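Local atomic coordinates of hypothetical conserved protein TTC0263 (Thermus thermophilus, PDB entry 2PL2), a protein that is of unknown function but is built from tetratricopeptide repeats, helical hairpins of the kind that commonly serve as scaffolds for protein-protein interactions. Residues L11-Y16 and T26-A31; W44-Q49 and N56-N61. All blocks are in the same frame, centred on the assembly; numbering follows the deposited sequence.

Contact 1 of 2, residues L11-Y16 and T26-A31; sequences LGVQLY and TLFERA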
loop_
_atom_site.group_PDB
_atom_site.type_symbol
_atom_site.label_atom_id
_atom_site.label_comp_id
_atom_site.label_asym_id
_atom_site.label_seq_id
_atom_site.Cartn_x
_atom_site.Cartn_y
_atom_site.Cartn_z
ATOM N N LEU A 11 10.619 16.189 -11.573
ATOM C CA LEU A 11 9.696 16.479 -10.486
ATOM C C LEU A 11 9.009 15.199 -10.051
ATOM O O LEU A 11 8.722 14.999 -8.869
ATOM C CB LEU A 11 8.654 17.510 -10.931
ATOM C CG LEU A 11 7.649 17.968 -9.862
ATOM C CD1 LEU A 11 8.386 18.503 -8.632
ATOM C CD2 LEU A 11 6.742 19.043 -10.454
ATOM N N GLY A 12 8.757 14.324 -11.011
ATOM C CA GLY A 12 8.113 13.073 -10.681
ATOM C C GLY A 12 8.960 12.247 -9.735
ATOM O O GLY A 12 8.441 11.664 -8.783
ATOM N N VAL A 13 10.266 12.189 -9.982
ATOM C CA VAL A 13 11.161 11.400 -9.128
ATOM C C VAL A 13 11.196 11.958 -7.705
ATOM O O VAL A 13 11.290 11.210 -6.733
ATOM C CB VAL A 13 12.613 11.376 -9.670
ATOM C CG1 VAL A 13 13.463 10.467 -8.812
ATOM C CG2 VAL A 13 12.631 10.908 -11.108
ATOM N N GLN A 14 11.130 13.278 -7.590
ATOM C CA GLN A 14 11.147 13.930 -6.283
ATOM C C GLN A 14 9.870 13.573 -5.524
ATOM O O GLN A 14 9.929 13.074 -4.400
ATOM C CB GLN A 14 11.311 15.447 -6.475
ATOM C CG GLN A 14 12.562 15.764 -7.311
ATOM C CD GLN A 14 12.784 17.235 -7.606
ATOM O OE1 GLN A 14 11.842 18.012 -7.755
ATOM N NE2 GLN A 14 14.051 17.617 -7.729
ATOM N N LEU A 15 8.719 13.784 -6.157
ATOM C CA LEU A 15 7.436 13.465 -5.532
ATOM C C LEU A 15 7.358 11.997 -5.175
ATOM O O LEU A 15 6.726 11.636 -4.182
ATOM C CB LEU A 15 6.273 13.821 -6.466
ATOM C CG LEU A 15 5.903 15.307 -6.523
ATOM C CD1 LEU A 15 4.985 15.561 -7.685
ATOM C CD2 LEU A 15 5.230 15.722 -5.227
ATOM N N TYR A 16 7.984 11.145 -5.983
ATOM C CA TYR A 16 7.935 9.724 -5.690
ATOM C C TYR A 16 8.657 9.502 -4.375
ATOM O O TYR A 16 8.156 8.811 -3.503
ATOM C CB TYR A 16 8.593 8.890 -6.807
ATOM C CG TYR A 16 8.652 7.402 -6.494
ATOM C CD1 TYR A 16 7.579 6.556 -6.775
ATOM C CD2 TYR A 16 9.751 6.858 -5.844
ATOM C CE1 TYR A 16 7.608 5.199 -6.408
ATOM C CE2 TYR A 16 9.787 5.514 -5.472
ATOM C CZ TYR A 16 8.717 4.695 -5.751
ATOM O OH TYR A 16 8.761 3.384 -5.340
ATOM N N THR A 26 0.988 10.948 -12.707
ATOM C CA THR A 26 0.626 11.918 -13.727
ATOM C C THR A 26 1.833 12.609 -14.355
ATOM O O THR A 26 1.840 12.905 -15.555
ATOM C CB THR A 26 -0.354 12.982 -13.158
ATOM O OG1 THR A 26 0.330 13.826 -12.229
ATOM C CG2 THR A 26 -1.520 12.310 -12.448
ATOM N N LEU A 27 2.864 12.865 -13.557
ATOM C CA LEU A 27 4.066 13.512 -14.079
ATOM C C LEU A 27 4.830 12.566 -14.994
ATOM O O LEU A 27 5.353 12.977 -16.021
ATOM C CB LEU A 27 4.970 13.973 -12.936
ATOM C CG LEU A 27 4.475 15.206 -12.172
ATOM C CD1 LEU A 27 5.273 15.350 -10.888
ATOM C CD2 LEU A 27 4.614 16.450 -13.034
ATOM N N PHE A 28 4.893 11.294 -14.608
ATOM C CA PHE A 28 5.586 10.284 -15.400
ATOM C C PHE A 28 4.850 10.019 -16.715
ATOM O O PHE A 28 5.445 9.555 -17.695
ATOM C CB PHE A 28 5.731 8.976 -14.602
ATOM C CG PHE A 28 6.634 9.093 -13.405
ATOM C CD1 PHE A 28 7.794 9.867 -13.466
ATOM C CD2 PHE A 28 6.331 8.437 -12.216
ATOM C CE1 PHE A 28 8.628 9.986 -12.364
ATOM C CE2 PHE A 28 7.164 8.554 -11.117
ATOM C CZ PHE A 28 8.311 9.329 -11.191
ATOM N N GLU A 29 3.549 10.300 -16.728
ATOM C CA GLU A 29 2.762 10.109 -17.927
ATOM C C GLU A 29 3.102 11.254 -18.876
ATOM O O GLU A 29 3.316 11.036 -20.069
ATOM C CB GLU A 29 1.275 10.045 -17.568
ATOM C CG GLU A 29 0.987 8.837 -16.685
ATOM C CD GLU A 29 -0.432 8.759 -16.153
ATOM O OE1 GLU A 29 -1.005 9.812 -15.790
ATOM O OE2 GLU A 29 -0.964 7.629 -16.067
ATOM N N ARG A 30 3.204 12.466 -18.341
ATOM C CA ARG A 30 3.566 13.619 -19.161
ATOM C C ARG A 30 4.987 13.430 -19.702
ATOM O O ARG A 30 5.342 13.968 -20.746
ATOM C CB ARG A 30 3.504 14.901 -18.331
ATOM C CG ARG A 30 2.093 15.396 -18.040
ATOM C CD ARG A 30 2.095 16.498 -16.983
ATOM N NE ARG A 30 3.078 17.536 -17.288
ATOM C CZ ARG A 30 3.388 18.541 -16.472
ATOM N NH1 ARG A 30 2.787 18.653 -15.289
ATOM N NH2 ARG A 30 4.310 19.427 -16.835
ATOM N N ALA A 31 5.788 12.662 -18.970
ATOM C CA ALA A 31 7.167 12.386 -19.340
ATOM C C ALA A 31 7.171 11.488 -20.558
ATOM O O ALA A 31 8.033 11.599 -21.429
ATOM C CB ALA A 31 7.896 11.702 -18.181
#

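Contact 2 of 2, residues W44-Q49 and N56-N61; sequences WLARTQ and NPALEN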
loop_
_atom_site.group_PDB
_atom_site.type_symbol
_atom_site.label_atom_id
_atom_site.label_comp_id
_atom_site.label_asym_id
_atom_site.label_seq_id
_atom_site.Cartn_x
_atom_site.Cartn_y
_atom_site.Cartn_z
ATOM N N TRP A 44 10.027 4.349 -13.808
ATOM C CA TRP A 44 9.433 5.091 -12.705
ATOM C C TRP A 44 7.918 4.974 -12.719
ATOM O O TRP A 44 7.294 4.814 -11.668
ATOM C CB TRP A 44 9.858 6.552 -12.753
ATOM C CG TRP A 44 11.228 6.754 -12.212
ATOM C CD1 TRP A 44 12.345 7.125 -12.905
ATOM C CD2 TRP A 44 11.648 6.551 -10.854
ATOM N NE1 TRP A 44 13.435 7.163 -12.062
ATOM C CE2 TRP A 44 13.034 6.814 -10.804
ATOM C CE3 TRP A 44 10.985 6.170 -9.685
ATOM C CZ2 TRP A 44 13.768 6.705 -9.619
ATOM C CZ3 TRP A 44 11.720 6.060 -8.507
ATOM C CH2 TRP A 44 13.095 6.325 -8.484
ATOM N N LEU A 45 7.336 5.047 -13.912
ATOM C CA LEU A 45 5.897 4.914 -14.072
ATOM C C LEU A 45 5.467 3.583 -13.474
ATOM O O LEU A 45 4.540 3.521 -12.669
ATOM C CB LEU A 45 5.517 4.941 -15.554
ATOM C CG LEU A 45 4.053 4.590 -15.835
ATOM C CD1 LEU A 45 3.155 5.719 -15.364
ATOM C CD2 LEU A 45 3.859 4.335 -17.324
ATOM N N ALA A 46 6.142 2.517 -13.883
ATOM C CA ALA A 46 5.838 1.185 -13.392
ATOM C C ALA A 46 5.979 1.113 -11.872
ATOM O O ALA A 46 5.138 0.526 -11.197
ATOM C CB ALA A 46 6.758 0.161 -14.055
ATOM N N ARG A 47 7.054 1.692 -11.340
ATOM C CA ARG A 47 7.290 1.680 -9.899
ATOM C C ARG A 47 6.126 2.345 -9.189
ATOM O O ARG A 47 5.628 1.845 -8.177
ATOM C CB ARG A 47 8.588 2.405 -9.546
ATOM C CG ARG A 47 9.839 1.559 -9.683
ATOM C CD ARG A 47 11.026 2.244 -9.030
ATOM N NE ARG A 47 11.067 2.071 -7.576
ATOM C CZ ARG A 47 11.931 2.689 -6.774
ATOM N NH1 ARG A 47 12.824 3.525 -7.285
ATOM N NH2 ARG A 47 11.906 2.474 -5.462
ATOM N N THR A 48 5.689 3.472 -9.730
ATOM C CA THR A 48 4.573 4.200 -9.155
ATOM C C THR A 48 3.267 3.395 -9.254
ATOM O O THR A 48 2.427 3.461 -8.357
ATOM C CB THR A 48 4.406 5.544 -9.853
ATOM O OG1 THR A 48 5.679 6.203 -9.914
ATOM C CG2 THR A 48 3.419 6.416 -9.086
ATOM N N GLN A 49 3.111 2.627 -10.331
ATOM C CA GLN A 49 1.920 1.808 -10.521
ATOM C C GLN A 49 1.840 0.697 -9.479
ATOM O O GLN A 49 0.760 0.364 -8.994
ATOM C CB GLN A 49 1.914 1.203 -11.931
ATOM C CG GLN A 49 1.826 2.245 -13.051
ATOM C CD GLN A 49 1.826 1.634 -14.434
ATOM O OE1 GLN A 49 2.685 0.815 -14.756
ATOM N NE2 GLN A 49 0.869 2.037 -15.267
ATOM N N ASN A 56 -1.041 -5.349 -13.129
ATOM C CA ASN A 56 -0.957 -5.663 -14.548
ATOM C C ASN A 56 -0.235 -4.617 -15.391
ATOM O O ASN A 56 0.670 -4.946 -16.155
ATOM C CB ASN A 56 -2.357 -5.939 -15.096
ATOM C CG ASN A 56 -3.036 -7.094 -14.378
ATOM O OD1 ASN A 56 -2.477 -8.190 -14.270
ATOM N ND2 ASN A 56 -4.243 -6.853 -13.880
ATOM N N PRO A 57 -0.619 -3.342 -15.266
ATOM C CA PRO A 57 0.037 -2.287 -16.046
ATOM C C PRO A 57 1.552 -2.185 -15.799
ATOM O O PRO A 57 2.318 -1.809 -16.697
ATOM C CB PRO A 57 -0.709 -1.030 -15.604
ATOM C CG PRO A 57 -2.097 -1.542 -15.369
ATOM C CD PRO A 57 -1.836 -2.828 -14.608
ATOM N N ALA A 58 1.970 -2.515 -14.578
ATOM C CA ALA A 58 3.376 -2.458 -14.198
ATOM C C ALA A 58 4.100 -3.700 -14.674
ATOM O O ALA A 58 5.293 -3.656 -14.973
ATOM C CB ALA A 58 3.510 -2.323 -12.690
ATOM N N LEU A 59 3.379 -4.813 -14.722
ATOM C CA LEU A 59 3.947 -6.069 -15.187
ATOM C C LEU A 59 4.198 -5.920 -16.689
ATOM O O LEU A 59 5.191 -6.415 -17.216
ATOM C CB LEU A 59 2.966 -7.216 -14.941
ATOM C CG LEU A 59 3.335 -8.602 -15.492
ATOM C CD1 LEU A 59 4.417 -9.240 -14.625
ATOM C CD2 LEU A 59 2.094 -9.493 -15.510
ATOM N N GLU A 60 3.295 -5.216 -17.364
ATOM C CA GLU A 60 3.396 -5.001 -18.800
ATOM C C GLU A 60 4.510 -4.024 -19.163
ATOM O O GLU A 60 5.132 -4.155 -20.221
ATOM C CB GLU A 60 2.053 -4.503 -19.341
ATOM C CG GLU A 60 1.910 -4.620 -20.849
ATOM C CD GLU A 60 2.334 -5.990 -21.372
ATOM O OE1 GLU A 60 1.772 -7.017 -20.920
ATOM O OE2 GLU A 60 3.241 -6.031 -22.238
ATOM N N ASN A 61 4.757 -3.049 -18.291
ATOM C CA ASN A 61 5.816 -2.063 -18.516
ATOM C C ASN A 61 7.185 -2.673 -18.218
ATOM O O ASN A 61 8.186 -2.307 -18.831
ATOM C CB ASN A 61 5.596 -0.826 -17.644
ATOM C CG ASN A 61 4.661 0.184 -18.287
ATOM O OD1 ASN A 61 4.058 1.013 -17.604
ATOM N ND2 ASN A 61 4.549 0.129 -19.608
#

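Contact 1 of 2, residues L11-Y16 and T26-A31
Phe-28 pushes the far end of its ring against the backbone of Gly-12, with CZ 3.3 Å from Gly-12 C and CE1 3.6 Å from Val-13 N. The ring meets this stretch of main chain obliquely, while CB of Tyr-16 approaches the ring edge-on. Although the CB of Phe-28 does not aim at the opposite helix, CG is anti to the carbonyl carbon (chi1 -66°), and the ring so directed reaches across. Gly-12 has no side chain to stand in the way of the ring. The backbones also come close here, the CA atoms of Gly-12 and Leu-27 being 5.3 Å apart.

Leu-27 fills the other flank of the interface, and one methyl does most of the work. Its CD1 sits 3.6 Å from Gly-12 N and 3.7 Å from Leu-11 CG, and it also meets CD1 of Leu-15, whose side chain runs at about a right angle to that of Leu-27. No hydrogen bond joins the two segments; apolar side chains and main-chain atoms of Gly-12 and Val-13 make up the contact.

The segments run nearly antiparallel, at 158° with axes 9.0 Å apart, consistent with the packing of successive helices in tetratricopeptide-repeat proteins. Helix 39-51 covers the side where Phe-28 and Tyr-16 emerge: the rings of both meet Trp-44, Tyr-16 edge-to-face, and the Tyr-16 hydroxyl is hydrogen-bonded to Lys-51. Leu-15 packs on Ser-193 of the second subunit, placing helix 6-17 beside the other chain.

Contact 2 of 2, residues W44-Q49 and N56-N61
Gln-49 stretches across to helix 55-68, and its chain, extended beyond CG, carries the carboxamide in among Pro-57, Ala-58 and Asn-61. The aliphatic start of the side chain contributes as well, CB lying 3.9 Å from Ala-58 CB. Farther out, the carboxamide carbon CD of Gln-49 lies 3.9 Å from Pro-57 CB, and the two side chains meet at a slant.

Asn-61 reaches back from the other helix. Its CG is anti to the carbonyl carbon (chi1 -85°), which brings the amide up against that of Gln-49; the two amide planes are only 17° apart, although the side chains themselves cross at about a right angle. The two amides thus lie close together between the helices, with the Pro-57 carbonyl and the Ala-58 backbone next to the Gln-49 group. Leu-45 borders the pair, one of its methyls approaching the Asn-61 amide.

Where the helices come closest, small residues lie on both chains. Ala-46 and Ala-58 have their CA atoms 4.5 Å apart, and the methyl CB of Ala-58 lies 3.6 Å from Ala-46 O. Nearby, Ala-46 CB touches Asn-61 CB at 3.9 Å. With alanines at this point the segment axes can draw in to 8.4 Å, crossing nearly antiparallel at 154°.

This helical pair, 39-51 with 55-68, falls in the tetratricopeptide-repeat region and is packed by helices that precede and follow it. Leu-45 packs on Leu-25 and Leu-32 of helix 21-32, whereas helix 73-88 receives Ala-46 on Val-78 and Leu-59 on Leu-79, Ala-82 and Tyr-83.

In the fold
Contacts 1 and 2 follow one another along the chain, and each joins two successive antiparallel helices: 6-17 with 21-32, then 39-51 with 55-68. Their centres lie about 13 Å apart, in the same part of the chain. The two pairs also touch directly, because helix 39-51 packs against both helices of contact 1, with Arg-47 against Tyr-16 of helix 6-17 and Thr-48 against Phe-28 of helix 21-32. Interactions within pairs and between them thus build one continuous stack, the architecture of tetratricopeptide-repeat proteins, which helix 73-88 carries onward beyond contact 2.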